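Local coordinates for hypothetical protein VC0802 (Vibrio cholerae, PDB 1ZVP) that is of unknown function but has two ACT-like regions, consistent with a small-molecule-binding or regulatory role, and has been suggested to take part in transport, at residues F91-I100 against K119-E129. Sequence-based numbering, arbitrary orientation.
Sequences FATKLAEHGI and KAQQALQALGE
Leu95 and Leu127 form the apolar centre of this helix pair. Leu95 CD1 lies 3.6 Å from Leu127 CG and also reaches the methyl groups of Ala123 and Ala126. Leu127 CD2 packs 3.7 Å from Phe91 CB. The Phe91 ring itself leads off to Ile113 of strand 111-116, because CG sits between the backbone N and the carbonyl carbon. Ile100 lays CD1 alongside the backbone of helix 120-127, 3.8 Å from Ala123 N. Ala126 CB points at the last turn of helix 87-96, 3.5 Å from Lys94 O and also close to His98 ND1.

The hydrogen bonds that cross between the segments lie toward the two ends. Lys94 runs past Ala126 O and bends at its last torsion (chi4 -81°). This brings NZ 2.7 Å from Glu129 O, in a hydrogen bond tilted from the carbonyl plane. Water 1 accepts from Lys94 NZ and donates to Glu129 OE1. Within 91-100, His98 ND1 gives an in-plane, nearly straight bond to Lys94 O (3.1 Å, N-H...O 170°), which fixes the ring beside Ala126 and brings CE1 near the Glu129 carboxylate. At the far end, Lys119 NZ makes a weak bond to Gly99 O. Gly99 is the C-prime residue of the Schellman motif ending helix 87-96.

The axes of 91-96 and 120-127 cross at 125°, and both helices pack on one sheet of an ACT-like fold; Ala123 and Leu127 both touch Ile74 there. The second subunit packs on Ala92 and Ala96. The chemistry implies an apolar interior held at one end by the Lys94-to-Glu129 carbonyl bond and more weakly at the other by Lys119, with the ammonium of the largely buried Lys94 probably stabilised by Glu129 through water.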
loop_
_atom_site.group_PDB
_atom_site.type_symbol
_atom_site.label_atom_id
_atom_site.label_comp_id
_atom_site.label_asym_id
_atom_site.label_seq_id
_atom_site.Cartn_x
_atom_site.Cartn_y
_atom_site.Cartn_z
ATOM N N PHE D 91 8.539 -6.468 -5.932
ATOM C CA PHE D 91 8.042 -5.423 -6.829
ATOM C C PHE D 91 8.577 -4.024 -6.538
ATOM O O PHE D 91 8.902 -3.287 -7.474
ATOM C CB PHE D 91 6.516 -5.468 -7.074
ATOM C CG PHE D 91 5.658 -5.033 -5.922
ATOM C CD1 PHE D 91 4.899 -5.962 -5.227
ATOM C CD2 PHE D 91 5.534 -3.693 -5.579
ATOM C CE1 PHE D 91 4.066 -5.565 -4.175
ATOM C CE2 PHE D 91 4.717 -3.294 -4.535
ATOM C CZ PHE D 91 3.974 -4.229 -3.839
ATOM N N ALA D 92 8.696 -3.682 -5.252
ATOM C CA ALA D 92 9.280 -2.422 -4.822
ATOM C C ALA D 92 10.732 -2.278 -5.277
ATOM O O ALA D 92 11.145 -1.189 -5.697
ATOM C CB ALA D 92 9.165 -2.268 -3.318
ATOM N N THR D 93 11.497 -3.369 -5.191
ATOM C CA THR D 93 12.881 -3.416 -5.681
ATOM C C THR D 93 12.997 -3.251 -7.197
ATOM O O THR D 93 13.880 -2.524 -7.664
ATOM C CB THR D 93 13.598 -4.723 -5.263
ATOM O OG1 THR D 93 13.662 -4.783 -3.847
ATOM C CG2 THR D 93 15.020 -4.780 -5.801
ATOM N N LYS D 94 12.135 -3.934 -7.956
ATOM C CA LYS D 94 12.146 -3.837 -9.413
ATOM C C LYS D 94 11.908 -2.401 -9.878
ATOM O O LYS D 94 12.525 -1.941 -10.845
ATOM C CB LYS D 94 11.065 -4.715 -10.016
ATOM C CG LYS D 94 11.321 -6.179 -9.944
ATOM C CD LYS D 94 10.049 -6.904 -10.319
ATOM C CE LYS D 94 10.328 -8.328 -10.660
ATOM N NZ LYS D 94 10.825 -8.484 -12.047
ATOM N N LEU D 95 10.988 -1.720 -9.198
ATOM C CA LEU D 95 10.680 -0.322 -9.464
ATOM C C LEU D 95 11.821 0.621 -9.061
ATOM O O LEU D 95 12.177 1.509 -9.829
ATOM C CB LEU D 95 9.384 0.069 -8.749
ATOM C CG LEU D 95 8.022 0.219 -9.422
ATOM C CD1 LEU D 95 7.993 -0.296 -10.833
ATOM C CD2 LEU D 95 6.967 -0.458 -8.585
ATOM N N ALA D 96 12.381 0.436 -7.865
ATOM C CA ALA D 96 13.481 1.265 -7.383
ATOM C C ALA D 96 14.718 1.169 -8.267
ATOM O O ALA D 96 15.411 2.158 -8.466
ATOM C CB ALA D 96 13.828 0.922 -5.937
ATOM N N GLU D 97 14.989 -0.018 -8.801
ATOM C CA GLU D 97 16.108 -0.222 -9.715
ATOM C C GLU D 97 16.053 0.648 -10.962
ATOM O O GLU D 97 17.074 0.861 -11.619
ATOM C CB GLU D 97 16.178 -1.677 -10.160
ATOM C CG GLU D 97 16.903 -2.575 -9.209
ATOM C CD GLU D 97 16.963 -3.998 -9.718
ATOM O OE1 GLU D 97 17.883 -4.318 -10.509
ATOM O OE2 GLU D 97 16.086 -4.800 -9.319
ATOM N N HIS D 98 14.858 1.117 -11.308
ATOM C CA HIS D 98 14.677 2.009 -12.452
ATOM C C HIS D 98 14.342 3.447 -12.069
ATOM O O HIS D 98 13.963 4.250 -12.923
ATOM C CB HIS D 98 13.642 1.431 -13.403
ATOM C CG HIS D 98 14.095 0.167 -14.045
ATOM N ND1 HIS D 98 13.903 -1.068 -13.467
ATOM C CD2 HIS D 98 14.785 -0.053 -15.185
ATOM C CE1 HIS D 98 14.427 -1.999 -14.241
ATOM N NE2 HIS D 98 14.968 -1.410 -15.290
ATOM N N GLY D 99 14.513 3.762 -10.788
ATOM C CA GLY D 99 14.311 5.101 -10.273
ATOM C C GLY D 99 12.862 5.517 -10.219
ATOM O O GLY D 99 12.555 6.694 -10.383
ATOM N N ILE D 100 11.980 4.548 -9.981
ATOM C CA ILE D 100 10.533 4.770 -9.926
ATOM C C ILE D 100 9.987 4.625 -8.501
ATOM O O ILE D 100 10.114 3.569 -7.870
ATOM C CB ILE D 100 9.779 3.821 -10.891
ATOM C CG1 ILE D 100 10.274 4.021 -12.321
ATOM C CG2 ILE D 100 8.270 4.046 -10.799
ATOM C CD1 ILE D 100 10.035 2.868 -13.235
ATOM N N LYS D 119 5.916 7.925 -15.906
ATOM C CA LYS D 119 6.735 6.743 -15.714
ATOM C C LYS D 119 5.961 5.429 -15.839
ATOM O O LYS D 119 6.483 4.369 -15.507
ATOM C CB LYS D 119 7.459 6.842 -14.371
ATOM C CG LYS D 119 8.675 7.740 -14.444
ATOM C CD LYS D 119 9.181 8.083 -13.075
ATOM C CE LYS D 119 10.495 8.842 -13.164
ATOM N NZ LYS D 119 10.929 9.307 -11.816
ATOM N N ALA D 120 4.734 5.504 -16.347
ATOM C CA ALA D 120 3.840 4.346 -16.447
ATOM C C ALA D 120 4.342 3.214 -17.357
ATOM O O ALA D 120 4.258 2.034 -16.993
ATOM C CB ALA D 120 2.451 4.789 -16.864
ATOM N N GLN D 121 4.853 3.554 -18.535
ATOM C CA GLN D 121 5.383 2.521 -19.417
ATOM C C GLN D 121 6.676 1.908 -18.869
ATOM O O GLN D 121 6.876 0.700 -18.988
ATOM C CB GLN D 121 5.548 3.024 -20.852
ATOM C CG GLN D 121 4.234 3.378 -21.542
ATOM C CD GLN D 121 3.286 2.202 -21.657
ATOM O OE1 GLN D 121 3.705 1.087 -21.969
ATOM N NE2 GLN D 121 2.002 2.442 -21.413
ATOM N N GLN D 122 7.525 2.727 -18.243
ATOM C CA GLN D 122 8.767 2.237 -17.630
ATOM C C GLN D 122 8.513 1.331 -16.440
ATOM O O GLN D 122 9.279 0.395 -16.209
ATOM C CB GLN D 122 9.694 3.369 -17.193
ATOM C CG GLN D 122 10.257 4.201 -18.320
ATOM C CD GLN D 122 9.554 5.552 -18.452
ATOM O OE1 GLN D 122 10.138 6.598 -18.115
ATOM N NE2 GLN D 122 8.285 5.537 -18.918
ATOM N N ALA D 123 7.455 1.627 -15.683
ATOM C CA ALA D 123 7.047 0.803 -14.554
ATOM C C ALA D 123 6.563 -0.576 -15.001
ATOM O O ALA D 123 6.920 -1.575 -14.396
ATOM C CB ALA D 123 5.995 1.520 -13.725
ATOM N N LEU D 124 5.755 -0.618 -16.062
ATOM C CA LEU D 124 5.393 -1.865 -16.740
ATOM C C LEU D 124 6.598 -2.706 -17.131
ATOM O O LEU D 124 6.624 -3.911 -16.883
ATOM C CB LEU D 124 4.572 -1.585 -17.998
ATOM C CG LEU D 124 3.106 -1.211 -17.824
ATOM C CD1 LEU D 124 2.459 -1.052 -19.198
ATOM C CD2 LEU D 124 2.360 -2.243 -16.967
ATOM N N GLN D 125 7.577 -2.064 -17.759
ATOM C CA GLN D 125 8.824 -2.709 -18.153
ATOM C C GLN D 125 9.590 -3.286 -16.963
ATOM O O GLN D 125 9.957 -4.456 -16.986
ATOM C CB GLN D 125 9.708 -1.728 -18.925
ATOM C CG GLN D 125 9.288 -1.505 -20.374
ATOM C CD GLN D 125 9.824 -0.177 -20.955
ATOM O OE1 GLN D 125 9.151 0.475 -21.771
ATOM N NE2 GLN D 125 11.032 0.230 -20.526
ATOM N N ALA D 126 9.834 -2.468 -15.941
ATOM C CA ALA D 126 10.475 -2.915 -14.710
ATOM C C ALA D 126 9.736 -4.100 -14.072
ATOM O O ALA D 126 10.344 -5.124 -13.757
ATOM C CB ALA D 126 10.594 -1.770 -13.736
ATOM N N LEU D 127 8.422 -3.969 -13.920
ATOM C CA LEU D 127 7.605 -4.964 -13.229
ATOM C C LEU D 127 7.440 -6.268 -13.992
ATOM O O LEU D 127 7.202 -7.310 -13.389
ATOM C CB LEU D 127 6.229 -4.386 -12.893
ATOM C CG LEU D 127 6.215 -3.313 -11.808
ATOM C CD1 LEU D 127 4.865 -2.598 -11.746
ATOM C CD2 LEU D 127 6.594 -3.912 -10.468
ATOM N N GLY D 128 7.569 -6.201 -15.313
ATOM C CA GLY D 128 7.362 -7.362 -16.179
ATOM C C GLY D 128 8.606 -8.176 -16.472
ATOM O O GLY D 128 8.549 -9.125 -17.257
ATOM N N GLU D 129 9.728 -7.810 -15.849
ATOM C CA GLU D 129 11.015 -8.494 -16.057
ATOM C C GLU D 129 11.042 -9.884 -15.415
ATOM O O GLU D 129 10.651 -10.043 -14.249
ATOM C CB GLU D 129 12.170 -7.676 -15.472
ATOM C CG GLU D 129 12.604 -6.477 -16.282
ATOM C CD GLU D 129 13.506 -5.528 -15.488
ATOM O OE1 GLU D 129 13.689 -5.718 -14.253
ATOM O OE2 GLU D 129 14.025 -4.570 -16.109
HETATM O O HOH W 1 13.213 -7.576 -12.333
#